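Local coordinates for protein endoglucanase (Uncultured bacterium, PDB 3X17) that probably hydrolyses internal beta-1,4-glucosidic bonds of cellulose, as a glycoside hydrolase family 9 endoglucanase with an (alpha/alpha)6 barrel and an N-terminal Ig-like domain, at residues K196-Y201 with D221-V226; T190-L195 with W282-R287; P30-L35 with Q465-L470; S420-P425 with V472-K477. One frame throughout, in Å; residues are numbered along the deposited sequence.

Interaction 1 (K196-Y201 with D221-V226). With CA (calcium ion), chain D.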
loop_
_atom_site.group_PDB
_atom_site.type_symbol
_atom_site.label_atom_id
_atom_site.label_comp_id
_atom_site.label_asym_id
_atom_site.label_seq_id
_atom_site.Cartn_x
_atom_site.Cartn_y
_atom_site.Cartn_z
ATOM N N LYS A 196 -10.040 0.403 6.426
ATOM C CA LYS A 196 -10.338 -1.027 6.512
ATOM C C LYS A 196 -9.363 -1.712 7.449
ATOM O O LYS A 196 -9.728 -2.656 8.140
ATOM C CB LYS A 196 -10.232 -1.644 5.111
ATOM C CG LYS A 196 -10.981 -2.926 4.937
ATOM C CD LYS A 196 -12.463 -2.765 5.279
ATOM C CE LYS A 196 -13.023 -4.128 5.694
ATOM N NZ LYS A 196 -14.374 -3.960 6.319
ATOM N N ALA A 197 -8.089 -1.315 7.381
ATOM C CA ALA A 197 -7.107 -1.762 8.354
ATOM C C ALA A 197 -7.623 -1.512 9.776
ATOM O O ALA A 197 -7.474 -2.365 10.655
ATOM C CB ALA A 197 -5.778 -1.047 8.153
ATOM N N TYR A 198 -8.094 -0.299 10.025
ATOM C CA TYR A 198 -8.539 0.032 11.351
ATOM C C TYR A 198 -9.777 -0.765 11.721
ATOM O O TYR A 198 -9.852 -1.323 12.801
ATOM C CB TYR A 198 -8.816 1.522 11.535
ATOM C CG TYR A 198 -9.499 1.782 12.875
ATOM C CD1 TYR A 198 -8.748 1.845 14.061
ATOM C CD2 TYR A 198 -10.886 1.779 12.978
ATOM C CE1 TYR A 198 -9.366 2.031 15.292
ATOM C CE2 TYR A 198 -11.517 1.898 14.217
ATOM C CZ TYR A 198 -10.753 2.017 15.359
ATOM O OH TYR A 198 -11.378 2.155 16.554
ATOM N N GLU A 199 -10.723 -0.856 10.800
ATOM C CA GLU A 199 -11.976 -1.565 11.035
ATOM C C GLU A 199 -11.761 -3.038 11.403
ATOM O O GLU A 199 -12.423 -3.564 12.277
ATOM C CB GLU A 199 -12.857 -1.487 9.781
ATOM C CG GLU A 199 -14.286 -1.969 10.000
ATOM C CD GLU A 199 -15.198 -1.542 8.879
ATOM O OE1 GLU A 199 -14.804 -1.678 7.693
ATOM O OE2 GLU A 199 -16.328 -1.093 9.175
ATOM N N LEU A 200 -10.880 -3.712 10.680
ATOM C CA LEU A 200 -10.597 -5.117 10.926
ATOM C C LEU A 200 -9.639 -5.323 12.099
ATOM O O LEU A 200 -9.780 -6.289 12.824
ATOM C CB LEU A 200 -10.055 -5.809 9.654
ATOM C CG LEU A 200 -11.146 -6.101 8.624
ATOM C CD1 LEU A 200 -10.542 -6.618 7.298
ATOM C CD2 LEU A 200 -12.214 -7.087 9.224
ATOM N N TYR A 201 -8.752 -4.370 12.356
ATOM C CA TYR A 201 -7.748 -4.553 13.411
ATOM C C TYR A 201 -7.662 -3.380 14.389
ATOM O O TYR A 201 -6.583 -2.841 14.620
ATOM C CB TYR A 201 -6.376 -4.814 12.777
ATOM C CG TYR A 201 -6.411 -5.857 11.664
ATOM C CD1 TYR A 201 -6.689 -7.184 11.941
ATOM C CD2 TYR A 201 -6.180 -5.503 10.341
ATOM C CE1 TYR A 201 -6.739 -8.133 10.928
ATOM C CE2 TYR A 201 -6.191 -6.439 9.331
ATOM C CZ TYR A 201 -6.485 -7.747 9.621
ATOM O OH TYR A 201 -6.495 -8.680 8.615
ATOM N N ASP A 221 -5.242 7.477 16.233
ATOM C CA ASP A 221 -4.454 8.372 15.398
ATOM C C ASP A 221 -4.589 8.013 13.922
ATOM O O ASP A 221 -4.552 8.886 13.076
ATOM C CB ASP A 221 -2.973 8.323 15.807
ATOM C CG ASP A 221 -2.694 9.143 17.044
ATOM O OD1 ASP A 221 -3.663 9.681 17.606
ATOM O OD2 ASP A 221 -1.532 9.208 17.481
ATOM N N ILE A 222 -4.679 6.724 13.610
ATOM C CA ILE A 222 -4.825 6.299 12.211
ATOM C C ILE A 222 -6.073 6.954 11.621
ATOM O O ILE A 222 -6.060 7.383 10.474
ATOM C CB ILE A 222 -4.916 4.747 12.042
ATOM C CG1 ILE A 222 -4.880 4.348 10.540
ATOM C CG2 ILE A 222 -6.205 4.230 12.639
ATOM C CD1 ILE A 222 -3.596 4.737 9.819
ATOM N N LEU A 223 -7.101 7.162 12.449
ATOM C CA LEU A 223 -8.325 7.848 12.000
ATOM C C LEU A 223 -8.154 9.362 11.877
ATOM O O LEU A 223 -8.641 9.961 10.935
ATOM C CB LEU A 223 -9.524 7.525 12.907
ATOM C CG LEU A 223 -9.904 6.037 12.965
ATOM C CD1 LEU A 223 -11.180 5.837 13.757
ATOM C CD2 LEU A 223 -10.013 5.451 11.565
ATOM N N ASP A 224 -7.371 9.965 12.758
ATOM C CA ASP A 224 -6.954 11.343 12.538
ATOM C C ASP A 224 -6.210 11.485 11.217
ATOM O O ASP A 224 -6.433 12.445 10.487
ATOM C CB ASP A 224 -6.098 11.859 13.684
ATOM C CG ASP A 224 -6.881 11.966 14.979
ATOM O OD1 ASP A 224 -8.019 12.503 14.967
ATOM O OD2 ASP A 224 -6.404 11.391 15.972
ATOM N N GLU A 225 -5.328 10.538 10.898
ATOM C CA GLU A 225 -4.588 10.677 9.645
ATOM C C GLU A 225 -5.554 10.584 8.465
ATOM O O GLU A 225 -5.512 11.414 7.556
ATOM C CB GLU A 225 -3.491 9.631 9.492
ATOM C CG GLU A 225 -2.537 9.965 8.317
ATOM C CD GLU A 225 -1.747 11.255 8.583
ATOM O OE1 GLU A 225 -1.279 11.426 9.736
ATOM O OE2 GLU A 225 -1.668 12.113 7.675
ATOM N N VAL A 226 -6.346 9.515 8.441
ATOM C CA VAL A 226 -7.382 9.348 7.436
ATOM C C VAL A 226 -8.204 10.621 7.283
ATOM O O VAL A 226 -8.559 11.002 6.175
ATOM C CB VAL A 226 -8.330 8.182 7.779
ATOM C CG1 VAL A 226 -9.633 8.304 6.992
ATOM C CG2 VAL A 226 -7.633 6.830 7.504
HETATM CA CA CA D . -5.826 10.854 18.292
#
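Y198 meets I222 and L223 with its aromatic ring, and this one side chain carries the contact from the end of helix 184-200 to the start of helix 221-235. Its chi1 of 171° turns CG opposite the backbone N and sends the ring across to the other helix. The tight part is the L223 isopropyl group: CD1 stands over one ring face in a CH-pi contact, 4.1 Å from the Y198 centroid, while L223 CD2 settles near the ring's root, 3.9 Å from Y198 CG. I222 CG2 comes in obliquely, 3.8 Å from Y198 CD1. On the looser side, the phenol end runs on past L223 in a residue partly exposed to solvent. Replacing Y198 by an alanine would probably open a gap beside I222 and strip the L223 methyls of their aromatic partner. F205 and P220 also touch Y198. Behind the packed face, D221 OD1 and D224 OD2 bind a calcium ion completed by D207, E214, N217 and V219, which ties the first turn of helix 221-235 to the loop before it. The two helices pack within the (alpha/alpha)6 barrel of the family 9 domain.

Interaction 2 (T190-L195 with W282-R287)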
loop_
_atom_site.group_PDB
_atom_site.type_symbol
_atom_site.label_atom_id
_atom_site.label_comp_id
_atom_site.label_asym_id
_atom_site.label_seq_id
_atom_site.Cartn_x
_atom_site.Cartn_y
_atom_site.Cartn_z
ATOM N N THR A 190 -6.459 5.083 -0.894
ATOM C CA THR A 190 -5.539 5.009 0.223
ATOM C C THR A 190 -6.322 5.185 1.516
ATOM O O THR A 190 -6.232 4.355 2.418
ATOM C CB THR A 190 -4.473 6.129 0.111
ATOM O OG1 THR A 190 -3.586 5.806 -0.965
ATOM C CG2 THR A 190 -3.657 6.252 1.410
ATOM N N ALA A 191 -7.169 6.209 1.576
ATOM C CA ALA A 191 -7.936 6.456 2.803
ATOM C C ALA A 191 -8.859 5.266 3.130
ATOM O O ALA A 191 -8.952 4.823 4.291
ATOM C CB ALA A 191 -8.724 7.732 2.686
ATOM N N ALA A 192 -9.479 4.715 2.092
ATOM C CA ALA A 192 -10.369 3.540 2.243
ATOM C C ALA A 192 -9.606 2.377 2.838
ATOM O O ALA A 192 -10.143 1.651 3.665
ATOM C CB ALA A 192 -10.960 3.128 0.899
ATOM N N GLN A 193 -8.383 2.155 2.358
ATOM C CA GLN A 193 -7.604 1.024 2.821
ATOM C C GLN A 193 -7.076 1.197 4.255
ATOM O O GLN A 193 -7.089 0.255 5.036
ATOM C CB GLN A 193 -6.480 0.657 1.849
ATOM C CG GLN A 193 -6.932 0.080 0.532
ATOM C CD GLN A 193 -5.770 -0.112 -0.447
ATOM O OE1 GLN A 193 -5.164 -1.177 -0.511
ATOM N NE2 GLN A 193 -5.486 0.916 -1.236
ATOM N N LEU A 194 -6.669 2.399 4.633
ATOM C CA LEU A 194 -6.354 2.634 6.047
ATOM C C LEU A 194 -7.597 2.418 6.913
ATOM O O LEU A 194 -7.522 1.845 8.009
ATOM C CB LEU A 194 -5.764 4.032 6.268
ATOM C CG LEU A 194 -4.527 4.398 5.428
ATOM C CD1 LEU A 194 -4.114 5.860 5.734
ATOM C CD2 LEU A 194 -3.314 3.452 5.651
ATOM N N LEU A 195 -8.750 2.821 6.401
ATOM C CA LEU A 195 -9.974 2.703 7.177
ATOM C C LEU A 195 -10.261 1.229 7.443
ATOM O O LEU A 195 -10.668 0.849 8.545
ATOM C CB LEU A 195 -11.165 3.322 6.431
ATOM C CG LEU A 195 -11.386 4.829 6.613
ATOM C CD1 LEU A 195 -12.464 5.278 5.635
ATOM C CD2 LEU A 195 -11.803 5.183 8.049
ATOM N N TRP A 282 -15.744 8.239 1.749
ATOM C CA TRP A 282 -16.551 9.017 2.681
ATOM C C TRP A 282 -17.641 8.161 3.346
ATOM O O TRP A 282 -17.966 8.379 4.510
ATOM C CB TRP A 282 -17.254 10.170 1.976
ATOM C CG TRP A 282 -16.378 11.313 1.624
ATOM C CD1 TRP A 282 -15.295 11.781 2.330
ATOM C CD2 TRP A 282 -16.511 12.162 0.478
ATOM N NE1 TRP A 282 -14.718 12.834 1.657
ATOM C CE2 TRP A 282 -15.476 13.126 0.549
ATOM C CE3 TRP A 282 -17.373 12.174 -0.625
ATOM C CZ2 TRP A 282 -15.297 14.104 -0.430
ATOM C CZ3 TRP A 282 -17.179 13.146 -1.618
ATOM C CH2 TRP A 282 -16.174 14.104 -1.499
ATOM N N ALA A 283 -18.339 7.349 2.564
ATOM C CA ALA A 283 -19.383 6.482 3.150
ATOM C C ALA A 283 -18.780 5.466 4.126
ATOM O O ALA A 283 -19.367 5.171 5.163
ATOM C CB ALA A 283 -20.176 5.775 2.077
ATOM N N MET A 284 -17.628 4.893 3.779
ATOM C CA MET A 284 -16.859 4.138 4.766
ATOM C C MET A 284 -16.572 4.916 6.054
ATOM O O MET A 284 -16.623 4.360 7.130
ATOM C CB MET A 284 -15.557 3.609 4.169
ATOM C CG MET A 284 -15.772 2.443 3.241
ATOM S SD MET A 284 -14.263 2.056 2.341
ATOM C CE MET A 284 -13.403 1.100 3.597
ATOM N N ALA A 285 -16.138 6.164 5.930
ATOM C CA ALA A 285 -15.740 6.937 7.109
ATOM C C ALA A 285 -16.971 7.228 7.948
ATOM O O ALA A 285 -16.885 7.335 9.182
ATOM C CB ALA A 285 -15.065 8.248 6.697
ATOM N N ALA A 286 -18.101 7.414 7.270
ATOM C CA ALA A 286 -19.357 7.669 7.969
ATOM C C ALA A 286 -19.667 6.508 8.922
ATOM O O ALA A 286 -20.147 6.726 10.030
ATOM C CB ALA A 286 -20.496 7.881 6.972
ATOM N N ARG A 287 -19.379 5.300 8.505
ATOM C CA ARG A 287 -19.635 4.135 9.296
ATOM C C ARG A 287 -18.602 4.034 10.386
ATOM O O ARG A 287 -18.911 3.735 11.492
ATOM C CB ARG A 287 -19.619 2.880 8.426
ATOM C CG ARG A 287 -19.495 1.579 9.162
ATOM C CD ARG A 287 -18.567 0.625 8.469
ATOM N NE ARG A 287 -18.880 0.574 7.081
ATOM C CZ ARG A 287 -18.062 0.256 6.097
ATOM N NH1 ARG A 287 -16.831 -0.095 6.300
ATOM N NH2 ARG A 287 -18.531 0.277 4.887
#
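Segments 190-195 and 282-287 are helical and run in nearly the same direction, their short axes 27° apart and 9.7 Å at closest approach, with A192 across from M284 and L195 across from A285. No hydrogen bond spans the gap; apolar side chains fill it. M284 reaches over first. Its chain leaves the backbone with CG opposite the carbonyl carbon, runs on nearly straight, then bends at chi3 (81°), and this last kink lays the thioether against A192. There M284 SD sits 3.8 Å from A192 CB, while the terminal methyl CE is turned onto the backbone carbonyl, 3.3 Å from A192 O, a close approach of a sulfur-bound methyl to an oxygen. L195 answers from the other helix. L195 CD1 does the touching: it lies 3.8 Å from M284 CB and the same distance from the backbone N of A285, and it meets A285 CB at 4.1 Å. The L195 and M284 side chains thus pass each other at a slant, each directed at the neighbouring helix where that helix presents an alanine, A285 under L195 and A192 under M284. The small methyls let the longer chains lie close to the opposing backbone. W342 of helix 337-351 touches both A192 and M284, and E346 of the same helix pairs with R287. L230 of helix 221-235 packs on A191 and A285, touching both members of the pair, while helix 543-558 takes the Q193 and L194 side of helix 184-200.

Interaction 3 (P30-L35 with Q465-L470)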
loop_
_atom_site.group_PDB
_atom_site.type_symbol
_atom_site.label_atom_id
_atom_site.label_comp_id
_atom_site.label_asym_id
_atom_site.label_seq_id
_atom_site.Cartn_x
_atom_site.Cartn_y
_atom_site.Cartn_z
ATOM N N PRO A 30 5.271 -18.535 11.536
ATOM C CA PRO A 30 6.317 -19.205 10.755
ATOM C C PRO A 30 7.485 -18.274 10.483
ATOM O O PRO A 30 7.307 -17.065 10.443
ATOM C CB PRO A 30 5.610 -19.592 9.452
ATOM C CG PRO A 30 4.114 -19.463 9.764
ATOM C CD PRO A 30 4.003 -18.402 10.804
ATOM N N LYS A 31 8.689 -18.819 10.404
ATOM C CA LYS A 31 9.894 -17.984 10.312
ATOM C C LYS A 31 10.846 -18.542 9.262
ATOM O O LYS A 31 11.504 -19.561 9.497
ATOM C CB LYS A 31 10.587 -17.859 11.675
ATOM C CG LYS A 31 9.651 -17.529 12.859
ATOM C CD LYS A 31 10.440 -17.449 14.183
ATOM C CE LYS A 31 9.524 -17.117 15.389
ATOM N NZ LYS A 31 8.336 -18.034 15.545
ATOM N N GLN A 32 10.827 -17.959 8.065
ATOM C CA GLN A 32 11.612 -18.486 6.942
ATOM C C GLN A 32 13.017 -17.881 6.878
ATOM O O GLN A 32 13.223 -16.730 7.268
ATOM C CB GLN A 32 10.881 -18.254 5.622
ATOM C CG GLN A 32 10.575 -16.768 5.313
ATOM C CD GLN A 32 9.838 -16.597 3.984
ATOM O OE1 GLN A 32 10.208 -17.212 2.975
ATOM N NE2 GLN A 32 8.802 -15.743 3.972
ATOM N N ALA A 33 13.982 -18.663 6.399
ATOM C CA ALA A 33 15.234 -18.114 5.891
ATOM C C ALA A 33 15.570 -18.809 4.582
ATOM O O ALA A 33 15.245 -19.985 4.372
ATOM C CB ALA A 33 16.381 -18.303 6.911
ATOM N N VAL A 34 16.073 -18.041 3.639
ATOM C CA VAL A 34 16.173 -18.540 2.284
ATOM C C VAL A 34 17.620 -18.393 1.903
ATOM O O VAL A 34 18.202 -17.317 2.066
ATOM C CB VAL A 34 15.259 -17.773 1.311
ATOM C CG1 VAL A 34 15.554 -18.139 -0.136
ATOM C CG2 VAL A 34 13.795 -18.031 1.638
ATOM N N LEU A 35 18.220 -19.520 1.525
ATOM C CA LEU A 35 19.577 -19.558 1.012
ATOM C C LEU A 35 19.515 -19.492 -0.511
ATOM O O LEU A 35 18.993 -20.390 -1.154
ATOM C CB LEU A 35 20.261 -20.866 1.439
ATOM C CG LEU A 35 21.674 -21.057 0.853
ATOM C CD1 LEU A 35 22.647 -20.056 1.489
ATOM C CD2 LEU A 35 22.175 -22.495 1.062
ATOM N N GLN A 465 4.476 -11.751 2.232
ATOM C CA GLN A 465 4.567 -10.480 1.476
ATOM C C GLN A 465 5.265 -9.386 2.287
ATOM O O GLN A 465 6.063 -8.608 1.744
ATOM C CB GLN A 465 3.185 -9.991 1.033
ATOM C CG GLN A 465 2.443 -11.015 0.235
ATOM C CD GLN A 465 3.359 -11.744 -0.727
ATOM O OE1 GLN A 465 4.136 -11.105 -1.468
ATOM N NE2 GLN A 465 3.300 -13.098 -0.713
ATOM N N LEU A 466 5.015 -9.381 3.594
ATOM C CA LEU A 466 5.852 -8.613 4.502
ATOM C C LEU A 466 7.311 -9.077 4.504
ATOM O O LEU A 466 8.207 -8.247 4.395
ATOM C CB LEU A 466 5.274 -8.599 5.911
ATOM C CG LEU A 466 3.915 -7.925 6.105
ATOM C CD1 LEU A 466 3.341 -8.300 7.459
ATOM C CD2 LEU A 466 4.091 -6.402 6.078
ATOM N N ASP A 467 7.567 -10.377 4.638
ATOM C CA ASP A 467 8.958 -10.862 4.599
ATOM C C ASP A 467 9.650 -10.403 3.325
ATOM O O ASP A 467 10.837 -10.088 3.338
ATOM C CB ASP A 467 9.074 -12.401 4.705
ATOM C CG ASP A 467 8.535 -12.964 6.043
ATOM O OD1 ASP A 467 8.575 -12.266 7.102
ATOM O OD2 ASP A 467 8.136 -14.151 6.043
ATOM N N TYR A 468 8.920 -10.471 2.219
ATOM C CA TYR A 468 9.486 -10.184 0.911
ATOM C C TYR A 468 9.891 -8.710 0.757
ATOM O O TYR A 468 11.022 -8.418 0.348
ATOM C CB TYR A 468 8.523 -10.590 -0.205
ATOM C CG TYR A 468 8.926 -10.040 -1.558
ATOM C CD1 TYR A 468 9.858 -10.706 -2.355
ATOM C CD2 TYR A 468 8.289 -8.921 -2.095
ATOM C CE1 TYR A 468 10.221 -10.198 -3.604
ATOM C CE2 TYR A 468 8.609 -8.450 -3.360
ATOM C CZ TYR A 468 9.592 -9.073 -4.099
ATOM O OH TYR A 468 9.957 -8.557 -5.330
ATOM N N VAL A 469 9.021 -7.790 1.185
ATOM C CA VAL A 469 9.352 -6.372 1.059
ATOM C C VAL A 469 10.354 -5.951 2.117
ATOM O O VAL A 469 10.886 -4.833 2.053
ATOM C CB VAL A 469 8.125 -5.405 1.105
ATOM C CG1 VAL A 469 7.143 -5.655 -0.052
ATOM C CG2 VAL A 469 7.444 -5.442 2.461
ATOM N N LEU A 470 10.620 -6.836 3.081
ATOM C CA LEU A 470 11.526 -6.497 4.155
ATOM C C LEU A 470 12.808 -7.304 4.116
ATOM O O LEU A 470 13.528 -7.370 5.109
ATOM C CB LEU A 470 10.846 -6.600 5.533
ATOM C CG LEU A 470 9.810 -5.506 5.802
ATOM C CD1 LEU A 470 9.026 -5.813 7.083
ATOM C CD2 LEU A 470 10.477 -4.137 5.941
HETATM O O HOH W 1 8.244 -16.045 7.916
#
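Q32, the first residue of strand 32-37, and D467, on helix 456-469, reach for each other from opposite directions. Starting at CB of Q32, chi1 (59°) places CG between the backbone N and the carbonyl carbon, and from there the chain extends straight toward the helix. Q32 CG passes 3.7 Å from D467 OD2, and CD comes about as near. At the tip the two ends of the amide part company: OE1 accepts a hydrogen bond from R85 NH1, whereas Q32 NE2 donates to D467 OD2 at 2.7 Å with a nearly linear N-H...O angle of 168°. Q32 NE2 also lies 3.4 Å from D467 CB. The carboxylate oxygen lies close to the plane of the amide, but the amide and carboxylate planes stand 75° apart, and NE2 arrives on the anti side of OD2, slightly out of the carboxylate plane. The bond joins the two domains: strand 32-37 belongs to the N-terminal Ig-like sheet, lying there between strands 17-19 and 82-87, while helix 456-469 is part of the glycoside hydrolase family 9 domain. A water reinforces the link. It donates to D467 OD2 at 2.7 Å and to P30 O at 2.9 Å, and accepts from the backbone N of Q32 at 3.2 Å. OD2 therefore receives two donors, one from the side chain and one from the water, which would fit an ionised carboxylate. The other oxygen, D467 OD1, is taken by N21 ND2, a further donor from the Ig-like domain.

Interaction 4 (S420-P425 with V472-K477)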
loop_
_atom_site.group_PDB
_atom_site.type_symbol
_atom_site.label_atom_id
_atom_site.label_comp_id
_atom_site.label_asym_id
_atom_site.label_seq_id
_atom_site.Cartn_x
_atom_site.Cartn_y
_atom_site.Cartn_z
ATOM N N SER A 420 6.466 -19.624 -6.578
ATOM C CA SER A 420 7.397 -18.513 -6.441
ATOM C C SER A 420 8.354 -18.720 -5.285
ATOM O O SER A 420 7.974 -18.648 -4.122
ATOM C CB SER A 420 6.648 -17.192 -6.260
ATOM O OG SER A 420 7.560 -16.107 -6.125
ATOM N N GLY A 421 9.619 -18.911 -5.609
ATOM C CA GLY A 421 10.573 -19.294 -4.588
ATOM C C GLY A 421 10.631 -18.284 -3.458
ATOM O O GLY A 421 10.710 -18.664 -2.305
ATOM N N TYR A 422 10.548 -16.990 -3.772
ATOM C CA TYR A 422 10.650 -15.980 -2.721
ATOM C C TYR A 422 9.333 -15.609 -2.033
ATOM O O TYR A 422 9.315 -14.691 -1.198
ATOM C CB TYR A 422 11.320 -14.719 -3.246
ATOM C CG TYR A 422 12.786 -14.882 -3.505
ATOM C CD1 TYR A 422 13.715 -14.779 -2.453
ATOM C CD2 TYR A 422 13.253 -15.153 -4.778
ATOM C CE1 TYR A 422 15.060 -14.896 -2.680
ATOM C CE2 TYR A 422 14.613 -15.303 -5.019
ATOM C CZ TYR A 422 15.513 -15.188 -3.964
ATOM O OH TYR A 422 16.874 -15.218 -4.214
ATOM N N GLY A 423 8.225 -16.227 -2.439
ATOM C CA GLY A 423 6.935 -15.864 -1.858
ATOM C C GLY A 423 6.115 -14.857 -2.655
ATOM O O GLY A 423 4.900 -14.888 -2.603
ATOM N N VAL A 424 6.776 -13.983 -3.411
ATOM C CA VAL A 424 6.082 -12.868 -4.077
ATOM C C VAL A 424 5.192 -13.409 -5.178
ATOM O O VAL A 424 5.644 -14.188 -6.002
ATOM C CB VAL A 424 7.068 -11.801 -4.643
ATOM C CG1 VAL A 424 8.067 -12.422 -5.608
ATOM C CG2 VAL A 424 6.291 -10.680 -5.352
ATOM N N PRO A 425 3.886 -13.113 -5.111
ATOM C CA PRO A 425 2.912 -13.726 -6.023
ATOM C C PRO A 425 2.880 -13.057 -7.384
ATOM O O PRO A 425 1.802 -12.776 -7.923
ATOM C CB PRO A 425 1.571 -13.559 -5.287
ATOM C CG PRO A 425 1.809 -12.462 -4.289
ATOM C CD PRO A 425 3.257 -12.154 -4.189
ATOM N N VAL A 472 13.326 -10.551 2.130
ATOM C CA VAL A 472 13.276 -11.898 1.568
ATOM C C VAL A 472 13.047 -11.851 0.059
ATOM O O VAL A 472 11.956 -12.109 -0.436
ATOM C CB VAL A 472 12.273 -12.855 2.315
ATOM C CG1 VAL A 472 12.359 -14.304 1.738
ATOM C CG2 VAL A 472 12.617 -12.916 3.806
ATOM N N ASN A 473 14.106 -11.518 -0.671
ATOM C CA ASN A 473 14.029 -11.257 -2.109
ATOM C C ASN A 473 15.447 -11.321 -2.691
ATOM O O ASN A 473 16.428 -11.293 -1.946
ATOM C CB ASN A 473 13.386 -9.887 -2.365
ATOM C CG ASN A 473 14.197 -8.738 -1.767
ATOM O OD1 ASN A 473 15.369 -8.560 -2.101
ATOM N ND2 ASN A 473 13.593 -7.997 -0.828
ATOM N N PRO A 474 15.572 -11.463 -4.014
ATOM C CA PRO A 474 16.901 -11.873 -4.463
ATOM C C PRO A 474 17.944 -10.769 -4.309
ATOM O O PRO A 474 19.123 -11.023 -4.513
ATOM C CB PRO A 474 16.693 -12.184 -5.950
ATOM C CG PRO A 474 15.348 -11.633 -6.293
ATOM C CD PRO A 474 14.549 -11.679 -5.049
ATOM N N LEU A 475 17.499 -9.534 -4.032
ATOM C CA LEU A 475 18.419 -8.391 -3.842
ATOM C C LEU A 475 18.729 -8.169 -2.364
ATOM O O LEU A 475 19.453 -7.245 -2.003
ATOM C CB LEU A 475 17.813 -7.119 -4.440
ATOM C CG LEU A 475 17.545 -7.216 -5.942
ATOM C CD1 LEU A 475 16.841 -5.968 -6.424
ATOM C CD2 LEU A 475 18.838 -7.544 -6.780
ATOM N N ALA A 476 18.141 -8.996 -1.499
ATOM C CA ALA A 476 18.362 -8.857 -0.083
ATOM C C ALA A 476 18.062 -7.419 0.351
ATOM O O ALA A 476 18.816 -6.823 1.146
ATOM C CB ALA A 476 19.821 -9.238 0.259
ATOM N N LYS A 477 17.011 -6.845 -0.235
ATOM C CA LYS A 477 16.717 -5.413 -0.077
ATOM C C LYS A 477 15.505 -5.234 0.813
ATOM O O LYS A 477 14.466 -5.878 0.599
ATOM C CB LYS A 477 16.404 -4.791 -1.436
ATOM C CG LYS A 477 16.344 -3.237 -1.440
ATOM C CD LYS A 477 17.752 -2.620 -1.407
ATOM C CE LYS A 477 17.710 -1.089 -1.208
ATOM N NZ LYS A 477 19.003 -0.538 -0.620
#
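N473 OD1, on the loop that Y422 lies against, is gripped by two backbone N-H groups: K477 N comes in almost straight at 3.0 Å (173°), and L475 N adds a weak bond. N473 ND2 donates to K477 O at 2.7 Å, in the carbonyl plane and on a lone pair, and also bonds Y468 O of helix 456-469. The side chain of the first residue in the type I turn N473 to A476 is thus tied to K477, just beyond the last. Against this turn lies the Y422 ring, its CG anti to the carbonyl carbon (chi1 -71°), which turns a face to P474. P474 CD stands over the centre of the Y422 ring, 3.6 Å from the centroid and 11° off the normal, a CH-pi contact. Y422 CD1 rests 3.6 Å from N473 CA. Two loops of the family 9 domain are thereby packed together, one of them itself bent in a type I turn, S420 to G423. Y422 OH stands 3.4 Å from P474 CA and hydrogen-bonds D81 OD2 of the Ig-like domain, whose L19 and A36 also touch the tyrosine. Exchange of Y422 for an alanine is likely to uncover the P474 ring and deprive D81 of its phenol partner. Within the first loop, S420 OG donates to V424 O at 2.7 Å.

Overall arrangement
From the N terminus, the chain first opens the longest loop, interaction 3, at P30-L35 in the Ig-like domain. Well inside it, helix 184-200 opens interactions 2 and 1 in turn. Interaction 1 closes soon after, at the start of helix 221-235, and interaction 2 at helix 272-288, so 1 nests in 2 and 2 in 3. Interaction 4 opens at S420-P425; interaction 3 then closes on helix 456-469 and interaction 4 just beyond it, so these two cross. Interactions 1 and 2 hold barrel helices together and are joined by the E199-R287 salt bridge. Interactions 3 and 4, about 8 Å apart between centres, lie across the chain's centre from interaction 2, where the Ig-like and catalytic domains meet.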